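Local coordinates for AAEL008620-PA odorant-binding protein (Aedes aegypti, PDB 5V13) that binds juvenile hormone specifically in the mosquito hemolymph, as a member of the odorant-binding protein family, at residues Q101-G115 against K128-I140. Residues are numbered along the deposited sequence; the frame is centred on the assembly and turned at random.
With JH3 (methyl (2E,6E)-9-[(2R)-3,3-dimethyloxiran-2-yl]-3,7-dimethylnona-2,6-dienoate), chain E.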
loop_
_atom_site.group_PDB
_atom_site.type_symbol
_atom_site.label_atom_id
_atom_site.label_comp_id
_atom_site.label_asym_id
_atom_site.label_seq_id
_atom_site.Cartn_x
_atom_site.Cartn_y
_atom_site.Cartn_z
ATOM N N GLN B 101 -29.376 1.248 6.708
ATOM C CA GLN B 101 -29.328 1.850 5.373
ATOM C C GLN B 101 -28.891 0.846 4.314
ATOM O O GLN B 101 -29.323 0.937 3.157
ATOM C CB GLN B 101 -28.397 3.065 5.365
ATOM C CG GLN B 101 -29.010 4.302 6.006
ATOM C CD GLN B 101 -30.444 4.537 5.549
ATOM O OE1 GLN B 101 -30.697 4.833 4.377
ATOM N NE2 GLN B 101 -31.392 4.394 6.474
ATOM N N LEU B 102 -28.037 -0.112 4.681
ATOM C CA LEU B 102 -27.682 -1.168 3.741
ATOM C C LEU B 102 -28.912 -1.988 3.362
ATOM O O LEU B 102 -29.150 -2.266 2.180
ATOM C CB LEU B 102 -26.600 -2.060 4.344
ATOM C CG LEU B 102 -26.167 -3.274 3.518
ATOM C CD1 LEU B 102 -25.666 -2.833 2.143
ATOM C CD2 LEU B 102 -25.092 -4.054 4.279
ATOM N N GLN B 103 -29.712 -2.377 4.357
ATOM C CA GLN B 103 -30.904 -3.172 4.076
ATOM C C GLN B 103 -31.930 -2.368 3.283
ATOM O O GLN B 103 -32.634 -2.920 2.427
ATOM C CB GLN B 103 -31.520 -3.685 5.378
ATOM C CG GLN B 103 -32.678 -4.655 5.173
ATOM C CD GLN B 103 -32.274 -5.884 4.378
ATOM O OE1 GLN B 103 -31.176 -6.420 4.549
ATOM N NE2 GLN B 103 -33.158 -6.334 3.501
ATOM N N ALA B 104 -32.033 -1.063 3.554
ATOM C CA ALA B 104 -32.954 -0.231 2.780
ATOM C C ALA B 104 -32.566 -0.208 1.306
ATOM O O ALA B 104 -33.426 -0.345 0.426
ATOM C CB ALA B 104 -32.991 1.190 3.347
ATOM N N LEU B 105 -31.277 -0.045 1.014
ATOM C CA LEU B 105 -30.836 -0.090 -0.377
ATOM C C LEU B 105 -31.164 -1.439 -1.011
ATOM O O LEU B 105 -31.701 -1.495 -2.124
ATOM C CB LEU B 105 -29.342 0.225 -0.465
ATOM C CG LEU B 105 -28.756 0.391 -1.879
ATOM C CD1 LEU B 105 -27.648 1.442 -1.918
ATOM C CD2 LEU B 105 -28.237 -0.935 -2.410
ATOM N N LYS B 106 -30.900 -2.535 -0.296
ATOM C CA LYS B 106 -31.260 -3.855 -0.814
ATOM C C LYS B 106 -32.748 -3.958 -1.146
ATOM O O LYS B 106 -33.119 -4.527 -2.179
ATOM C CB LYS B 106 -30.879 -4.932 0.192
ATOM C CG LYS B 106 -29.401 -5.244 0.235
ATOM C CD LYS B 106 -29.156 -6.407 1.172
ATOM C CE LYS B 106 -27.685 -6.641 1.392
ATOM N NZ LYS B 106 -27.493 -7.511 2.594
ATOM N N ASN B 107 -33.619 -3.425 -0.281
ATOM C CA ASN B 107 -35.055 -3.527 -0.533
ATOM C C ASN B 107 -35.507 -2.624 -1.681
ATOM O O ASN B 107 -36.468 -2.955 -2.389
ATOM C CB ASN B 107 -35.848 -3.180 0.730
ATOM C CG ASN B 107 -35.572 -4.135 1.879
ATOM O OD1 ASN B 107 -35.017 -5.212 1.687
ATOM N ND2 ASN B 107 -35.962 -3.738 3.080
ATOM N N ASN B 108 -34.846 -1.485 -1.874
ATOM C CA ASN B 108 -35.326 -0.474 -2.813
ATOM C C ASN B 108 -34.741 -0.593 -4.216
ATOM O O ASN B 108 -35.340 -0.061 -5.166
ATOM C CB ASN B 108 -35.016 0.927 -2.284
ATOM C CG ASN B 108 -35.969 1.372 -1.191
ATOM O OD1 ASN B 108 -37.147 1.010 -1.179
ATOM N ND2 ASN B 108 -35.464 2.188 -0.280
ATOM N N ALA B 109 -33.589 -1.255 -4.371
ATOM C CA ALA B 109 -32.868 -1.220 -5.641
ATOM C C ALA B 109 -33.723 -1.732 -6.794
ATOM O O ALA B 109 -33.892 -1.042 -7.809
ATOM C CB ALA B 109 -31.570 -2.026 -5.532
ATOM N N GLU B 110 -34.285 -2.937 -6.656
ATOM C CA GLU B 110 -35.077 -3.488 -7.755
ATOM C C GLU B 110 -36.348 -2.686 -8.017
ATOM O O GLU B 110 -36.593 -2.327 -9.184
ATOM C CB GLU B 110 -35.371 -4.972 -7.503
ATOM C CG GLU B 110 -36.005 -5.672 -8.693
ATOM C CD GLU B 110 -36.550 -7.045 -8.346
ATOM O OE1 GLU B 110 -37.374 -7.573 -9.128
ATOM O OE2 GLU B 110 -36.162 -7.594 -7.291
ATOM N N PRO B 111 -37.179 -2.345 -7.021
ATOM C CA PRO B 111 -38.398 -1.591 -7.359
ATOM C C PRO B 111 -38.126 -0.208 -7.929
ATOM O O PRO B 111 -38.822 0.206 -8.866
ATOM C CB PRO B 111 -39.178 -1.536 -6.032
ATOM C CG PRO B 111 -38.250 -1.968 -4.978
ATOM C CD PRO B 111 -37.204 -2.830 -5.626
ATOM N N MET B 112 -37.115 0.509 -7.424
ATOM C CA MET B 112 -36.861 1.863 -7.918
ATOM C C MET B 112 -36.112 1.891 -9.250
ATOM O O MET B 112 -36.250 2.858 -10.006
ATOM C CB MET B 112 -36.080 2.659 -6.879
ATOM C CG MET B 112 -36.920 3.058 -5.678
ATOM S SD MET B 112 -35.949 3.946 -4.459
ATOM C CE MET B 112 -37.222 4.316 -3.252
ATOM N N LEU B 113 -35.319 0.872 -9.570
ATOM C CA LEU B 113 -34.532 0.893 -10.803
ATOM C C LEU B 113 -35.086 0.004 -11.910
ATOM O O LEU B 113 -34.557 0.040 -13.027
ATOM C CB LEU B 113 -33.085 0.502 -10.508
ATOM C CG LEU B 113 -32.331 1.540 -9.692
ATOM C CD1 LEU B 113 -31.014 0.965 -9.212
ATOM C CD2 LEU B 113 -32.119 2.857 -10.513
ATOM N N ALA B 114 -36.133 -0.771 -11.638
ATOM C CA ALA B 114 -36.636 -1.733 -12.609
ATOM C C ALA B 114 -37.301 -1.039 -13.788
ATOM O O ALA B 114 -37.854 0.059 -13.666
ATOM C CB ALA B 114 -37.646 -2.680 -11.964
ATOM N N GLY B 115 -37.258 -1.708 -14.937
ATOM C CA GLY B 115 -37.971 -1.245 -16.110
ATOM C C GLY B 115 -37.063 -1.003 -17.295
ATOM O O GLY B 115 -35.997 -0.401 -17.157
ATOM N N LYS B 128 -34.638 7.933 -14.822
ATOM C CA LYS B 128 -34.893 6.626 -14.226
ATOM C C LYS B 128 -34.085 6.439 -12.945
ATOM O O LYS B 128 -34.569 5.831 -11.985
ATOM C CB LYS B 128 -34.591 5.528 -15.256
ATOM C CG LYS B 128 -34.676 4.088 -14.726
ATOM C CD LYS B 128 -36.017 3.823 -14.017
ATOM C CE LYS B 128 -36.978 3.023 -14.876
ATOM N NZ LYS B 128 -38.241 2.695 -14.141
ATOM N N TYR B 129 -32.884 7.005 -12.891
ATOM C CA TYR B 129 -32.022 6.895 -11.715
ATOM C C TYR B 129 -32.482 7.780 -10.553
ATOM O O TYR B 129 -32.080 7.540 -9.405
ATOM C CB TYR B 129 -30.608 7.273 -12.143
ATOM C CG TYR B 129 -29.468 6.970 -11.188
ATOM C CD1 TYR B 129 -29.301 5.704 -10.634
ATOM C CD2 TYR B 129 -28.509 7.933 -10.918
ATOM C CE1 TYR B 129 -28.219 5.426 -9.783
ATOM C CE2 TYR B 129 -27.449 7.674 -10.083
ATOM C CZ TYR B 129 -27.307 6.423 -9.520
ATOM O OH TYR B 129 -26.229 6.169 -8.705
ATOM N N ALA B 130 -33.308 8.795 -10.822
ATOM C CA ALA B 130 -33.423 9.938 -9.913
ATOM C C ALA B 130 -33.937 9.539 -8.531
ATOM O O ALA B 130 -33.367 9.952 -7.513
ATOM C CB ALA B 130 -34.321 11.009 -10.539
ATOM N N THR B 131 -35.012 8.737 -8.468
ATOM C CA THR B 131 -35.618 8.415 -7.171
ATOM C C THR B 131 -34.657 7.611 -6.296
ATOM O O THR B 131 -34.463 7.915 -5.111
ATOM C CB THR B 131 -36.930 7.644 -7.363
ATOM O OG1 THR B 131 -37.902 8.475 -8.015
ATOM C CG2 THR B 131 -37.499 7.209 -6.019
ATOM N N PHE B 132 -34.045 6.576 -6.873
ATOM C CA PHE B 132 -33.068 5.776 -6.139
ATOM C C PHE B 132 -31.902 6.631 -5.667
ATOM O O PHE B 132 -31.424 6.494 -4.532
ATOM C CB PHE B 132 -32.572 4.640 -7.043
ATOM C CG PHE B 132 -31.558 3.733 -6.398
ATOM C CD1 PHE B 132 -31.954 2.766 -5.491
ATOM C CD2 PHE B 132 -30.209 3.812 -6.746
ATOM C CE1 PHE B 132 -31.020 1.924 -4.902
ATOM C CE2 PHE B 132 -29.269 2.970 -6.171
ATOM C CZ PHE B 132 -29.673 2.016 -5.246
ATOM N N TYR B 133 -31.406 7.500 -6.537
ATOM C CA TYR B 133 -30.257 8.313 -6.175
ATOM C C TYR B 133 -30.595 9.275 -5.043
ATOM O O TYR B 133 -29.766 9.511 -4.155
ATOM C CB TYR B 133 -29.747 9.065 -7.403
ATOM C CG TYR B 133 -28.440 9.781 -7.162
ATOM C CD1 TYR B 133 -27.258 9.069 -7.034
ATOM C CD2 TYR B 133 -28.391 11.168 -7.079
ATOM C CE1 TYR B 133 -26.063 9.711 -6.813
ATOM C CE2 TYR B 133 -27.198 11.823 -6.857
ATOM C CZ TYR B 133 -26.039 11.088 -6.732
ATOM O OH TYR B 133 -24.844 11.736 -6.527
ATOM N N ALA B 134 -31.806 9.842 -5.053
ATOM C CA ALA B 134 -32.183 10.779 -3.997
ATOM C C ALA B 134 -32.370 10.055 -2.674
ATOM O O ALA B 134 -31.980 10.568 -1.618
ATOM C CB ALA B 134 -33.460 11.538 -4.381
ATOM N N THR B 135 -32.927 8.847 -2.723
ATOM C CA THR B 135 -33.265 8.106 -1.519
ATOM C C THR B 135 -32.040 7.494 -0.852
ATOM O O THR B 135 -32.038 7.325 0.374
ATOM C CB THR B 135 -34.297 7.021 -1.862
ATOM O OG1 THR B 135 -35.419 7.623 -2.524
ATOM C CG2 THR B 135 -34.791 6.296 -0.608
ATOM N N HIS B 136 -30.991 7.168 -1.627
ATOM C CA HIS B 136 -29.810 6.489 -1.099
ATOM C C HIS B 136 -28.527 7.249 -1.408
ATOM O O HIS B 136 -27.459 6.649 -1.525
ATOM C CB HIS B 136 -29.740 5.057 -1.630
ATOM C CG HIS B 136 -30.917 4.236 -1.220
ATOM N ND1 HIS B 136 -31.086 3.774 0.069
ATOM C CD2 HIS B 136 -32.020 3.852 -1.904
ATOM C CE1 HIS B 136 -32.226 3.113 0.152
ATOM N NE2 HIS B 136 -32.810 3.140 -1.032
ATOM N N HIS B 137 -28.630 8.575 -1.516
ATOM C CA HIS B 137 -27.525 9.428 -1.945
ATOM C C HIS B 137 -26.233 9.139 -1.179
ATOM O O HIS B 137 -25.195 8.823 -1.773
ATOM C CB HIS B 137 -27.950 10.893 -1.769
ATOM C CG HIS B 137 -26.933 11.884 -2.233
ATOM N ND1 HIS B 137 -25.967 12.403 -1.399
ATOM C CD2 HIS B 137 -26.737 12.460 -3.443
ATOM C CE1 HIS B 137 -25.213 13.251 -2.078
ATOM N NE2 HIS B 137 -25.660 13.304 -3.319
ATOM N N SER B 138 -26.274 9.260 0.148
ATOM C CA SER B 138 -25.036 9.151 0.922
ATOM C C SER B 138 -24.497 7.726 0.937
ATOM O O SER B 138 -23.278 7.528 1.058
ATOM C CB SER B 138 -25.264 9.651 2.350
ATOM O OG SER B 138 -26.175 8.814 3.036
ATOM N N THR B 139 -25.378 6.726 0.807
ATOM C CA THR B 139 -24.921 5.338 0.715
ATOM C C THR B 139 -24.217 5.081 -0.617
ATOM O O THR B 139 -23.150 4.467 -0.647
ATOM C CB THR B 139 -26.107 4.383 0.896
ATOM O OG1 THR B 139 -26.666 4.543 2.208
ATOM C CG2 THR B 139 -25.691 2.929 0.702
ATOM N N ILE B 140 -24.794 5.570 -1.721
ATOM C CA ILE B 140 -24.185 5.411 -3.044
ATOM C C ILE B 140 -22.817 6.088 -3.091
ATOM O O ILE B 140 -21.836 5.520 -3.577
ATOM C CB ILE B 140 -25.125 5.988 -4.119
ATOM C CG1 ILE B 140 -26.422 5.187 -4.169
ATOM C CG2 ILE B 140 -24.424 6.080 -5.491
ATOM C CD1 ILE B 140 -27.561 5.944 -4.911
HETATM C C1 JH3 E . -14.637 13.100 -9.162
HETATM O O2 JH3 E . -14.287 13.016 -7.998
HETATM O O1 JH3 E . -13.634 13.409 -10.148
HETATM C CM JH3 E . -12.272 13.521 -9.727
HETATM C C2 JH3 E . -16.017 12.882 -9.637
HETATM C C3 JH3 E . -17.095 12.609 -8.898
HETATM C "C3'" JH3 E . -17.080 12.483 -7.399
HETATM C C4 JH3 E . -18.390 12.408 -9.648
HETATM C C5 JH3 E . -19.127 11.209 -9.058
HETATM C C6 JH3 E . -20.158 10.718 -10.049
HETATM C C7 JH3 E . -21.448 11.080 -10.002
HETATM C "C7'" JH3 E . -21.941 12.048 -8.960
HETATM C C8 JH3 E . -22.394 10.512 -11.049
HETATM C C9 JH3 E . -23.492 9.633 -10.426
HETATM C CA JH3 E . -22.930 8.575 -9.478
HETATM O O3 JH3 E . -23.926 7.634 -9.018
HETATM C CB JH3 E . -23.001 7.137 -9.988
HETATM C "CB'" JH3 E . -21.845 6.270 -9.476
HETATM C CC JH3 E . -23.647 6.831 -11.331
HETATM O O HOH W 1 -34.964 5.428 -9.361
#
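Phe132 is the knob between the nearly antiparallel helices 101-113 and 128-135, sitting among Leu105, Ala109, Met112 and Leu113. A chi1 of -180°, which turns CG away from the backbone N, carries the ring toward the 101-113 helix: Leu113 CD1 lies over the ring centre, 3.9 Å from the centroid, Ala109 CA comes 3.7 Å from Phe132 CE1, and Leu105 CG meets Phe132 CZ. The Met112 side chain, extended beyond CG, runs crosswise over Thr131 and Thr135, and its SD lies near the plane of the Phe132 ring at the edge.

Further toward the start of the 101-113 helix, the His136 ring lies between Leu105 CA and Thr135 CG2. Asn108 ND2 donates to His136 NE2 (2.9 Å, 160° at the hydrogen), in the ring plane although amide and ring are turned 49° apart; the buried ND1 has no partner. Beyond it, Thr139 CG2 packs on Leu105 CD1. At the other end, Lys128 bends at chi2 and chi3 to bring NZ 2.7 Å from Ala114 O, and a water links Met112 O, Lys128 O and Phe132 N.

Leu113 CD2 touches the edge of Tyr129, whose OH donates to the epoxide oxygen O3 of juvenile hormone (2.7 Å). This helix pair thus backs the epoxide end of the hormone pocket in the mainly helical PBP/GOBP fold.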